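Local coordinates for YrdC-like domain-containing protein (Streptococcus mutans, PDB 3L7V) that has no established activity but may bind double-stranded RNA and take part in tRNA modification, at residues 76-81 with 183-188; 98-103 with 112-117; 165-170 with 218-223; 251-256 with 262-267. All coordinates share one frame; numbering follows the deposited sequence.

Interaction 1: 76-81 with 183-188; sequences KGLERK and MVYASS. With SO4 (sulfate ion), chain B.
Lys81 on the helix lies alongside Ser187 on the strand. With CG anti to the backbone N (chi1 -153°), the lysine chain bends at chi2 and chi3, which lays CD, CE and NZ along Ser187 CB. Lys81 CD is pressed to 3.3 Å from Ser187 CB, tighter than usual van der Waals contact, a place that suits the small serine, and Lys81 NZ comes 3.2 Å from the same CB. One turn earlier Leu78 brings CD1 obliquely to the Tyr185 ring, 4.3 Å from its CD1; this is plain apolar contact between two buried residues, and Met152 lies against both. Helix and strand run nearly parallel, at 6°, with their axes 10.1 Å apart, the usual spacing of a helix laid on a sheet. Beyond Lys81 the strand end turns polar. Ser188 N donates to O3 of a sulfate at 3.2 Å, and Arg268 NH1 also bonds this ion, while Lys85 NZ donates to the Ser188 carbonyl oxygen. Lys85-x-Arg87 and Ser188-x-Asn190 match the KxR...SxN signature of the YrdC family, and the sulfate, though probably from the crystallisation liquor, is consistent with an anion- or RNA-binding surface here.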
loop_
_atom_site.group_PDB
_atom_site.type_symbol
_atom_site.label_atom_id
_atom_site.label_comp_id
_atom_site.label_asym_id
_atom_site.label_seq_id
_atom_site.Cartn_x
_atom_site.Cartn_y
_atom_site.Cartn_z
ATOM N N LYS A 76 -7.806 -16.834 2.447
ATOM C CA LYS A 76 -9.240 -16.817 2.771
ATOM C C LYS A 76 -9.821 -15.397 2.916
ATOM O O LYS A 76 -10.955 -15.138 2.508
ATOM C CB LYS A 76 -9.521 -17.622 4.046
ATOM C CG LYS A 76 -10.207 -18.948 3.823
ATOM C CD LYS A 76 -11.722 -18.768 3.671
ATOM C CE LYS A 76 -12.100 -18.262 2.282
ATOM N NZ LYS A 76 -13.522 -17.825 2.189
ATOM N N GLY A 77 -9.049 -14.486 3.507
ATOM C CA GLY A 77 -9.480 -13.102 3.629
ATOM C C GLY A 77 -9.437 -12.369 2.298
ATOM O O GLY A 77 -10.285 -11.515 2.031
ATOM N N LEU A 78 -8.448 -12.710 1.464
ATOM C CA LEU A 78 -8.289 -12.098 0.143
ATOM C C LEU A 78 -9.427 -12.452 -0.800
ATOM O O LEU A 78 -9.916 -11.591 -1.526
ATOM C CB LEU A 78 -6.938 -12.468 -0.486
ATOM C CG LEU A 78 -5.735 -11.662 0.001
ATOM C CD1 LEU A 78 -4.431 -12.420 -0.204
ATOM C CD2 LEU A 78 -5.696 -10.290 -0.692
ATOM N N GLU A 79 -9.840 -13.718 -0.794
ATOM C CA GLU A 79 -11.027 -14.139 -1.548
ATOM C C GLU A 79 -12.271 -13.317 -1.183
ATOM O O GLU A 79 -13.022 -12.888 -2.054
ATOM C CB GLU A 79 -11.320 -15.629 -1.320
ATOM C CG GLU A 79 -10.211 -16.570 -1.754
ATOM C CD GLU A 79 -10.168 -16.788 -3.250
ATOM O OE1 GLU A 79 -9.351 -17.623 -3.702
ATOM O OE2 GLU A 79 -10.948 -16.134 -3.975
ATOM N N ARG A 80 -12.485 -13.108 0.110
ATOM C CA ARG A 80 -13.612 -12.307 0.573
ATOM C C ARG A 80 -13.524 -10.872 0.021
ATOM O O ARG A 80 -14.528 -10.289 -0.361
ATOM C CB ARG A 80 -13.717 -12.334 2.118
ATOM C CG ARG A 80 -14.037 -13.739 2.725
ATOM C CD ARG A 80 -13.904 -13.787 4.271
ATOM N NE ARG A 80 -14.972 -13.049 4.964
ATOM C CZ ARG A 80 -14.921 -12.617 6.226
ATOM N NH1 ARG A 80 -13.842 -12.816 6.971
ATOM N NH2 ARG A 80 -15.950 -11.956 6.745
ATOM N N LYS A 81 -12.314 -10.318 -0.049
ATOM C CA LYS A 81 -12.131 -8.939 -0.502
ATOM C C LYS A 81 -12.486 -8.758 -1.968
ATOM O O LYS A 81 -13.250 -7.863 -2.319
ATOM C CB LYS A 81 -10.697 -8.449 -0.274
ATOM C CG LYS A 81 -10.627 -6.944 -0.114
ATOM C CD LYS A 81 -9.435 -6.350 -0.814
ATOM C CE LYS A 81 -8.140 -6.852 -0.244
ATOM N NZ LYS A 81 -7.084 -6.692 -1.256
HETATM N N MSE A 183 2.425 -10.619 7.648
HETATM C CA MSE A 183 2.202 -9.495 6.723
HETATM C C MSE A 183 0.719 -9.051 6.636
HETATM O O MSE A 183 -0.180 -9.806 6.992
HETATM C CB MSE A 183 2.699 -9.873 5.319
HETATM C CG MSE A 183 4.201 -10.174 5.208
HETATM SE SE MSE A 183 4.652 -11.057 3.497
HETATM C CE MSE A 183 4.033 -9.667 2.286
ATOM N N VAL A 184 0.472 -7.831 6.151
ATOM C CA VAL A 184 -0.901 -7.329 5.940
ATOM C C VAL A 184 -1.098 -6.763 4.518
ATOM O O VAL A 184 -0.222 -6.076 3.999
ATOM C CB VAL A 184 -1.289 -6.257 6.993
ATOM C CG1 VAL A 184 -2.521 -5.497 6.564
ATOM C CG2 VAL A 184 -1.518 -6.896 8.353
ATOM N N TYR A 185 -2.232 -7.078 3.890
ATOM C CA TYR A 185 -2.497 -6.716 2.488
ATOM C C TYR A 185 -3.764 -5.873 2.373
ATOM O O TYR A 185 -4.607 -5.894 3.275
ATOM C CB TYR A 185 -2.636 -7.967 1.605
ATOM C CG TYR A 185 -1.598 -9.033 1.876
ATOM C CD1 TYR A 185 -1.942 -10.220 2.516
ATOM C CD2 TYR A 185 -0.268 -8.849 1.500
ATOM C CE1 TYR A 185 -0.993 -11.194 2.777
ATOM C CE2 TYR A 185 0.679 -9.815 1.759
ATOM C CZ TYR A 185 0.317 -10.986 2.397
ATOM O OH TYR A 185 1.269 -11.953 2.653
ATOM N N ALA A 186 -3.914 -5.145 1.265
ATOM C CA ALA A 186 -4.997 -4.169 1.160
ATOM C C ALA A 186 -5.423 -3.784 -0.249
ATOM O O ALA A 186 -4.712 -4.012 -1.228
ATOM C CB ALA A 186 -4.657 -2.911 1.943
ATOM N N SER A 187 -6.594 -3.154 -0.294
ATOM C CA SER A 187 -7.221 -2.617 -1.493
ATOM C C SER A 187 -8.163 -1.512 -0.992
ATOM O O SER A 187 -8.575 -1.528 0.175
ATOM C CB SER A 187 -8.019 -3.722 -2.183
ATOM O OG SER A 187 -8.184 -3.467 -3.561
ATOM N N SER A 188 -8.513 -0.552 -1.841
ATOM C CA SER A 188 -9.340 0.560 -1.362
ATOM C C SER A 188 -10.788 0.146 -1.147
ATOM O O SER A 188 -11.299 -0.730 -1.840
ATOM C CB SER A 188 -9.251 1.787 -2.282
ATOM O OG SER A 188 -9.899 1.569 -3.523
HETATM S S SO4 B . -5.889 0.430 -4.936
HETATM O O1 SO4 B . -4.974 -0.619 -5.392
HETATM O O2 SO4 B . -6.010 1.464 -5.958
HETATM O O3 SO4 B . -7.212 -0.150 -4.695
HETATM O O4 SO4 B . -5.358 1.058 -3.725
#

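Interaction 2: 98-103 with 112-117; sequences GSMEEL and EIDAFY
Leu103 and Tyr117 form the close half of a helix-loop-helix, in which helices 100-106 and 111-123, joined by a short loop, face each other with side chains. CG of Leu103 stands anti to the backbone N (chi1 172°), which carries CD2 across to the tyrosine. There the methyl sits over the ring centre, 3.9 Å from the centroid of the Tyr117 ring and 11° off its normal, a well-formed CH-pi contact. A branched aliphatic chain suits the place because one branch can set a methyl squarely over the ring centre. The phenol end is buried too, but its OH is satisfied by the carbonyl oxygen of Phe161, so the ring is tied at its far end to strand 158-163 while Leu103 packs on one face.

Toward the partly exposed side the fit slackens. The flexible chain of Met100, a selenomethionine bent at chi2 and chi3, offers only its methyl CE, which rests 4.1 Å from Tyr117 CB and 4.0 Å from Asp114 OD1. The carboxylate is not engaged by that methyl; its salt bridge goes to Arg104. Behind these residues Ser99 N-caps the first helix through a weak bond from Glu102 N. The extended Glu102 chain carries its carboxylate to Gly98, whose N donates to OE1 at 3.2 Å, nearly straight at 173°, arriving on the anti side and out of the carboxylate plane.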
loop_
_atom_site.group_PDB
_atom_site.type_symbol
_atom_site.label_atom_id
_atom_site.label_comp_id
_atom_site.label_asym_id
_atom_site.label_seq_id
_atom_site.Cartn_x
_atom_site.Cartn_y
_atom_site.Cartn_z
ATOM N N GLY A 98 5.224 -1.795 7.685
ATOM C CA GLY A 98 5.192 -1.125 8.974
ATOM C C GLY A 98 6.555 -0.601 9.426
ATOM O O GLY A 98 6.668 0.034 10.486
ATOM N N SER A 99 7.591 -0.870 8.631
ATOM C CA SER A 99 8.928 -0.349 8.911
ATOM C C SER A 99 9.854 -0.580 7.745
ATOM O O SER A 99 9.575 -1.402 6.862
ATOM C CB SER A 99 9.535 -1.002 10.163
ATOM O OG SER A 99 9.694 -2.398 9.976
HETATM N N MSE A 100 10.976 0.128 7.766
HETATM C CA MSE A 100 11.987 -0.000 6.718
HETATM C C MSE A 100 12.651 -1.365 6.744
HETATM O O MSE A 100 13.150 -1.846 5.727
HETATM C CB MSE A 100 13.038 1.107 6.843
HETATM C CG MSE A 100 12.512 2.482 6.465
HETATM SE SE MSE A 100 12.159 2.784 4.541
HETATM C CE MSE A 100 13.943 2.342 3.821
ATOM N N GLU A 101 12.647 -1.988 7.916
ATOM C CA GLU A 101 13.243 -3.307 8.095
ATOM C C GLU A 101 12.450 -4.379 7.356
ATOM O O GLU A 101 13.036 -5.240 6.698
ATOM C CB GLU A 101 13.348 -3.651 9.584
ATOM N N GLU A 102 11.123 -4.328 7.459
ATOM C CA GLU A 102 10.270 -5.245 6.688
ATOM C C GLU A 102 10.466 -5.060 5.183
ATOM O O GLU A 102 10.618 -6.031 4.446
ATOM C CB GLU A 102 8.781 -5.098 7.049
ATOM C CG GLU A 102 7.867 -6.012 6.223
ATOM C CD GLU A 102 6.383 -5.817 6.513
ATOM O OE1 GLU A 102 6.022 -4.909 7.297
ATOM O OE2 GLU A 102 5.572 -6.587 5.963
ATOM N N LEU A 103 10.481 -3.810 4.724
ATOM C CA LEU A 103 10.766 -3.554 3.308
ATOM C C LEU A 103 12.068 -4.204 2.812
ATOM O O LEU A 103 12.080 -4.891 1.788
ATOM C CB LEU A 103 10.770 -2.056 3.004
ATOM C CG LEU A 103 11.255 -1.693 1.600
ATOM C CD1 LEU A 103 10.183 -2.010 0.568
ATOM C CD2 LEU A 103 11.677 -0.236 1.526
ATOM N N GLU A 112 20.327 3.694 -4.601
ATOM C CA GLU A 112 19.465 4.841 -4.930
ATOM C C GLU A 112 17.993 4.630 -4.488
ATOM O O GLU A 112 17.382 5.511 -3.888
ATOM C CB GLU A 112 19.516 5.151 -6.432
ATOM C CG GLU A 112 20.798 5.836 -6.904
ATOM C CD GLU A 112 20.999 5.797 -8.427
ATOM O OE1 GLU A 112 20.603 4.802 -9.085
ATOM O OE2 GLU A 112 21.574 6.768 -8.965
ATOM N N ILE A 113 17.425 3.467 -4.795
ATOM C CA ILE A 113 16.025 3.206 -4.456
ATOM C C ILE A 113 15.843 3.190 -2.943
ATOM O O ILE A 113 14.898 3.804 -2.421
ATOM C CB ILE A 113 15.493 1.893 -5.085
ATOM C CG1 ILE A 113 15.423 2.029 -6.610
ATOM C CG2 ILE A 113 14.107 1.565 -4.539
ATOM C CD1 ILE A 113 15.381 0.729 -7.366
ATOM N N ASP A 114 16.748 2.495 -2.246
ATOM C CA ASP A 114 16.757 2.476 -0.781
ATOM C C ASP A 114 16.775 3.899 -0.197
ATOM O O ASP A 114 15.982 4.217 0.687
ATOM C CB ASP A 114 17.948 1.661 -0.249
ATOM C CG ASP A 114 17.949 1.522 1.300
ATOM O OD1 ASP A 114 17.499 2.449 2.008
ATOM O OD2 ASP A 114 18.418 0.482 1.816
ATOM N N ALA A 115 17.684 4.738 -0.701
ATOM C CA ALA A 115 17.807 6.141 -0.297
ATOM C C ALA A 115 16.559 6.983 -0.627
ATOM O O ALA A 115 16.187 7.878 0.141
ATOM C CB ALA A 115 19.049 6.773 -0.953
ATOM N N PHE A 116 15.956 6.719 -1.787
ATOM C CA PHE A 116 14.680 7.349 -2.197
ATOM C C PHE A 116 13.561 7.114 -1.167
ATOM O O PHE A 116 12.908 8.062 -0.747
ATOM C CB PHE A 116 14.254 6.854 -3.596
ATOM C CG PHE A 116 13.046 7.577 -4.178
ATOM C CD1 PHE A 116 13.149 8.889 -4.622
ATOM C CD2 PHE A 116 11.825 6.925 -4.319
ATOM C CE1 PHE A 116 12.052 9.553 -5.157
ATOM C CE2 PHE A 116 10.723 7.580 -4.854
ATOM C CZ PHE A 116 10.836 8.896 -5.275
ATOM N N TYR A 117 13.369 5.858 -0.753
ATOM C CA TYR A 117 12.395 5.493 0.288
ATOM C C TYR A 117 12.662 6.099 1.683
ATOM O O TYR A 117 11.722 6.508 2.377
ATOM C CB TYR A 117 12.361 3.975 0.451
ATOM C CG TYR A 117 11.283 3.214 -0.296
ATOM C CD1 TYR A 117 11.575 2.539 -1.478
ATOM C CD2 TYR A 117 9.985 3.114 0.216
ATOM C CE1 TYR A 117 10.601 1.797 -2.142
ATOM C CE2 TYR A 117 9.005 2.383 -0.440
ATOM C CZ TYR A 117 9.313 1.728 -1.613
ATOM O OH TYR A 117 8.342 1.001 -2.267
#

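Interaction 3: 165-170 with 218-223; sequences FGVAGE and DDYVAS. With SO4 (sulfate ion), chain D.
Tyr220 reaches from its short helix to the start of helix 167-180 and touches Gly166 and Val167 with its hydroxyl. Its CB points toward that helix start, and CG, anti to the backbone N (chi1 174°), continues the line, so the ring spans the gap lengthwise. Along the way the ring meets Trp41 edge-to-face and lies by Lys65. At the tip, OH stands 3.7 Å from Gly166 CA and 3.5 Å from Val167 N, with CG2 of Val167 at 4.2 Å; these are van der Waals contacts, not hydrogen bonds. The long, rigid phenol suits this span.

Glycine is demanded at the N-cap by backbone angles of 145/131°, and its CA, with no side chain, meets the hydroxyl directly. Glu170, one turn on, accepts from Gly166 N at 2.9 Å with the anti lone pair of OE2. Away from the contact, the N-terminus of helix 218-223 binds a sulfate, probably from the crystallisation liquor, through Asp218 N and Asp219 N; the helix dipole probably favours the anion, and His40 ND1 also bonds it. Tyr220 thus bridges helices 218-223 and 167-180, with the Trp41 loop, which follows edge strand 37-40, packed beside it.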
loop_
_atom_site.group_PDB
_atom_site.type_symbol
_atom_site.label_atom_id
_atom_site.label_comp_id
_atom_site.label_asym_id
_atom_site.label_seq_id
_atom_site.Cartn_x
_atom_site.Cartn_y
_atom_site.Cartn_z
ATOM N N PHE A 165 1.202 5.405 5.021
ATOM C CA PHE A 165 -0.103 5.493 4.389
ATOM C C PHE A 165 -1.217 5.973 5.307
ATOM O O PHE A 165 -2.324 6.199 4.846
ATOM C CB PHE A 165 -0.480 4.119 3.810
ATOM C CG PHE A 165 -0.237 2.966 4.767
ATOM C CD1 PHE A 165 -1.251 2.498 5.587
ATOM C CD2 PHE A 165 1.011 2.356 4.840
ATOM C CE1 PHE A 165 -1.028 1.433 6.464
ATOM C CE2 PHE A 165 1.238 1.298 5.708
ATOM C CZ PHE A 165 0.214 0.839 6.524
ATOM N N GLY A 166 -0.934 6.103 6.601
ATOM C CA GLY A 166 -1.939 6.483 7.584
ATOM C C GLY A 166 -1.681 5.779 8.916
ATOM O O GLY A 166 -1.496 4.559 8.938
ATOM N N VAL A 167 -1.676 6.526 10.023
ATOM C CA VAL A 167 -1.265 5.986 11.328
ATOM C C VAL A 167 -2.028 4.738 11.823
ATOM O O VAL A 167 -1.415 3.757 12.272
ATOM C CB VAL A 167 -1.276 7.069 12.443
ATOM C CG1 VAL A 167 -0.761 6.488 13.765
ATOM C CG2 VAL A 167 -0.416 8.253 12.044
ATOM N N ALA A 168 -3.354 4.781 11.748
ATOM C CA ALA A 168 -4.192 3.698 12.259
ATOM C C ALA A 168 -3.763 2.343 11.706
ATOM O O ALA A 168 -3.616 1.378 12.462
ATOM C CB ALA A 168 -5.669 3.960 11.939
ATOM N N GLY A 169 -3.561 2.280 10.387
ATOM C CA GLY A 169 -3.142 1.056 9.725
ATOM C C GLY A 169 -1.647 0.780 9.893
ATOM O O GLY A 169 -1.225 -0.381 9.907
ATOM N N GLU A 170 -0.849 1.843 10.020
ATOM C CA GLU A 170 0.581 1.690 10.320
ATOM C C GLU A 170 0.797 0.973 11.654
ATOM O O GLU A 170 1.645 0.075 11.748
ATOM C CB GLU A 170 1.318 3.043 10.324
ATOM C CG GLU A 170 1.359 3.769 8.978
ATOM C CD GLU A 170 1.868 5.208 9.091
ATOM O OE1 GLU A 170 2.757 5.448 9.930
ATOM O OE2 GLU A 170 1.383 6.095 8.339
ATOM N N ASP A 218 -13.631 9.932 10.139
ATOM C CA ASP A 218 -13.880 10.937 9.098
ATOM C C ASP A 218 -13.104 12.249 9.306
ATOM O O ASP A 218 -12.619 12.846 8.343
ATOM C CB ASP A 218 -15.384 11.246 8.994
ATOM C CG ASP A 218 -16.177 10.162 8.249
ATOM O OD1 ASP A 218 -15.587 9.164 7.768
ATOM O OD2 ASP A 218 -17.411 10.319 8.143
ATOM N N ASP A 219 -13.017 12.701 10.558
ATOM C CA ASP A 219 -12.282 13.920 10.913
ATOM C C ASP A 219 -10.765 13.833 10.632
ATOM O O ASP A 219 -10.156 14.810 10.193
ATOM C CB ASP A 219 -12.528 14.300 12.384
ATOM N N TYR A 220 -10.164 12.674 10.899
ATOM C CA TYR A 220 -8.774 12.414 10.517
ATOM C C TYR A 220 -8.509 12.611 9.004
ATOM O O TYR A 220 -7.516 13.239 8.602
ATOM C CB TYR A 220 -8.368 10.992 10.923
ATOM C CG TYR A 220 -6.992 10.609 10.444
ATOM C CD1 TYR A 220 -5.860 11.098 11.078
ATOM C CD2 TYR A 220 -6.821 9.779 9.344
ATOM C CE1 TYR A 220 -4.596 10.760 10.640
ATOM C CE2 TYR A 220 -5.556 9.437 8.893
ATOM C CZ TYR A 220 -4.446 9.929 9.547
ATOM O OH TYR A 220 -3.176 9.595 9.116
ATOM N N VAL A 221 -9.394 12.062 8.175
ATOM C CA VAL A 221 -9.245 12.127 6.716
ATOM C C VAL A 221 -9.396 13.569 6.218
ATOM O O VAL A 221 -8.691 14.010 5.311
ATOM C CB VAL A 221 -10.269 11.205 6.011
ATOM C CG1 VAL A 221 -10.108 11.260 4.464
ATOM C CG2 VAL A 221 -10.158 9.761 6.558
ATOM N N ALA A 222 -10.305 14.312 6.832
ATOM C CA ALA A 222 -10.525 15.701 6.449
ATOM C C ALA A 222 -9.354 16.620 6.814
ATOM O O ALA A 222 -9.018 17.528 6.053
ATOM C CB ALA A 222 -11.824 16.215 7.047
ATOM N N SER A 223 -8.720 16.368 7.959
ATOM C CA SER A 223 -7.609 17.208 8.430
ATOM C C SER A 223 -6.332 17.093 7.601
ATOM O O SER A 223 -5.430 17.917 7.737
ATOM C CB SER A 223 -7.277 16.918 9.901
ATOM O OG SER A 223 -6.456 15.765 10.029
HETATM S S SO4 D . -15.520 10.664 13.223
HETATM O O1 SO4 D . -14.629 10.140 14.254
HETATM O O2 SO4 D . -15.699 9.633 12.199
HETATM O O3 SO4 D . -16.813 11.004 13.817
HETATM O O4 SO4 D . -14.936 11.874 12.645
#

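Interaction 4: 251-256 with 262-267; sequences PQQGAD and PCPVVI
This is a water-bridged meeting of two loop legs at the neck of the long excursion that leaves strand 239-241 and returns as strand 265-268. The legs touch chiefly through Pro251 and Pro262, whose rings cross at about a right angle, with CD of Pro251 3.9 Å from CD of Pro262. The same Pro251 CD also lies 3.5 Å from the Pro262 carbonyl oxygen. Rigid rings suit two such legs, since each fixes the backbone direction; the peptide before Pro262 is cis.

No direct hydrogen bond joins the legs. A single water does so instead, donating to Pro251 O at 3.1 Å and to Pro262 O at 2.8 Å while accepting from Gln253 NE2 at 3.0 Å. The prolines lack an N-H donor, and each contributes its carbonyl oxygen as an acceptor. Gln253 gets there with an extended chain, its CG anti to the carbonyl carbon (chi1 -69°), and its amide nitrogen is shared with the carbonyl of Ser286. The Gln253 and Pro264 side chains come from opposite directions, with Gln253 NE2 3.7 Å from Pro264 CD. After Pro264 the chain settles into the sheet. Val265 pairs with Ser241 of strand 239-241, and Val266 with Asn288 of strand 288-289, while Gln252 on the outgoing leg packs against the start of helix 111-123.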
loop_
_atom_site.group_PDB
_atom_site.type_symbol
_atom_site.label_atom_id
_atom_site.label_comp_id
_atom_site.label_asym_id
_atom_site.label_seq_id
_atom_site.Cartn_x
_atom_site.Cartn_y
_atom_site.Cartn_z
ATOM N N PRO A 251 18.331 -0.440 -13.527
ATOM C CA PRO A 251 19.762 -0.309 -13.204
ATOM C C PRO A 251 20.080 0.852 -12.268
ATOM O O PRO A 251 19.299 1.808 -12.187
ATOM C CB PRO A 251 20.409 -0.031 -14.571
ATOM C CG PRO A 251 19.414 -0.450 -15.580
ATOM C CD PRO A 251 18.072 -0.228 -14.958
ATOM N N GLN A 252 21.216 0.756 -11.578
ATOM C CA GLN A 252 21.806 1.880 -10.851
ATOM C C GLN A 252 22.302 2.921 -11.832
ATOM O O GLN A 252 23.009 2.590 -12.775
ATOM C CB GLN A 252 23.008 1.426 -10.014
ATOM C CG GLN A 252 22.738 1.199 -8.542
ATOM C CD GLN A 252 22.730 2.483 -7.719
ATOM O OE1 GLN A 252 23.734 3.195 -7.625
ATOM N NE2 GLN A 252 21.597 2.766 -7.098
ATOM N N GLN A 253 21.958 4.183 -11.589
ATOM C CA GLN A 253 22.423 5.275 -12.441
ATOM C C GLN A 253 23.806 5.821 -12.037
ATOM O O GLN A 253 24.776 5.649 -12.764
ATOM C CB GLN A 253 21.371 6.402 -12.517
ATOM C CG GLN A 253 20.113 5.986 -13.291
ATOM C CD GLN A 253 19.050 7.070 -13.371
ATOM O OE1 GLN A 253 19.361 8.255 -13.455
ATOM N NE2 GLN A 253 17.781 6.659 -13.353
ATOM N N GLY A 254 23.893 6.483 -10.889
ATOM C CA GLY A 254 25.129 7.141 -10.497
ATOM C C GLY A 254 24.985 8.643 -10.637
ATOM O O GLY A 254 24.444 9.127 -11.629
ATOM N N ALA A 255 25.460 9.374 -9.637
ATOM C CA ALA A 255 25.307 10.828 -9.571
ATOM C C ALA A 255 25.893 11.596 -10.760
ATOM O O ALA A 255 25.526 12.740 -10.996
ATOM C CB ALA A 255 25.884 11.358 -8.268
ATOM N N ASP A 256 26.788 10.964 -11.511
ATOM C CA ASP A 256 27.457 11.613 -12.636
ATOM C C ASP A 256 26.952 11.155 -14.020
ATOM O O ASP A 256 27.453 11.611 -15.046
ATOM C CB ASP A 256 28.965 11.358 -12.546
ATOM C CG ASP A 256 29.298 9.875 -12.547
ATOM O OD1 ASP A 256 28.600 9.106 -11.846
ATOM O OD2 ASP A 256 30.248 9.474 -13.252
ATOM N N PRO A 262 16.664 1.418 -18.811
ATOM C CA PRO A 262 15.358 1.790 -18.241
ATOM C C PRO A 262 15.478 2.637 -16.972
ATOM O O PRO A 262 16.539 2.645 -16.342
ATOM C CB PRO A 262 14.718 0.431 -17.894
ATOM C CG PRO A 262 15.530 -0.604 -18.611
ATOM C CD PRO A 262 16.910 -0.030 -18.699
ATOM N N CYS A 263 14.395 3.317 -16.594
ATOM C CA CYS A 263 14.425 4.279 -15.488
ATOM C C CYS A 263 13.099 4.331 -14.717
ATOM O O CYS A 263 12.099 3.771 -15.167
ATOM C CB CYS A 263 14.782 5.668 -16.036
ATOM S SG CYS A 263 13.602 6.336 -17.230
ATOM N N PRO A 264 13.082 5.003 -13.544
ATOM C CA PRO A 264 11.837 5.105 -12.757
ATOM C C PRO A 264 10.706 5.744 -13.568
ATOM O O PRO A 264 11.009 6.633 -14.362
ATOM C CB PRO A 264 12.213 6.048 -11.610
ATOM C CG PRO A 264 13.732 5.978 -11.515
ATOM C CD PRO A 264 14.239 5.637 -12.882
ATOM N N VAL A 265 9.446 5.326 -13.367
ATOM C CA VAL A 265 8.307 5.930 -14.085
ATOM C C VAL A 265 7.093 6.238 -13.184
ATOM O O VAL A 265 6.535 5.339 -12.564
ATOM C CB VAL A 265 7.810 5.013 -15.222
ATOM C CG1 VAL A 265 6.588 5.641 -15.925
ATOM C CG2 VAL A 265 8.936 4.693 -16.227
ATOM N N VAL A 266 6.663 7.496 -13.127
ATOM C CA VAL A 266 5.459 7.819 -12.368
ATOM C C VAL A 266 4.222 7.370 -13.163
ATOM O O VAL A 266 3.970 7.889 -14.246
ATOM C CB VAL A 266 5.376 9.333 -12.027
ATOM C CG1 VAL A 266 4.027 9.689 -11.347
ATOM C CG2 VAL A 266 6.568 9.769 -11.167
ATOM N N ILE A 267 3.461 6.403 -12.631
ATOM C CA ILE A 267 2.291 5.867 -13.348
ATOM C C ILE A 267 0.906 6.296 -12.804
ATOM O O ILE A 267 -0.117 6.122 -13.479
ATOM C CB ILE A 267 2.376 4.308 -13.580
ATOM C CG1 ILE A 267 2.639 3.539 -12.283
ATOM C CG2 ILE A 267 3.473 3.961 -14.592
ATOM C CD1 ILE A 267 1.439 3.366 -11.439
HETATM O O HOH W 1 17.571 3.704 -13.955
#

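In the fold
Interaction 2 is nested along the chain inside the loop closed by interaction 1, and the two meet where Met183 CG comes 3.9 Å from Glu102 OE2. Interaction 4 joins interaction 2 through Glu112, whose OE1 and OE2 probably accept from Gln253 N at 2.9 Å and Gly254 N at 3.0 Å, so the outgoing leg, residues 251-256, is tied to helix 111-123. Interactions 1 and 3 alternate along the chain, their centres 19 Å apart. Each has a sulfate nearby, probably from the crystallisation liquor: one at Ser188, in the probable anion pocket, the other at the N-terminus of helix 218-223. Interaction 4 lies farthest from interaction 3, about 32 Å between centres.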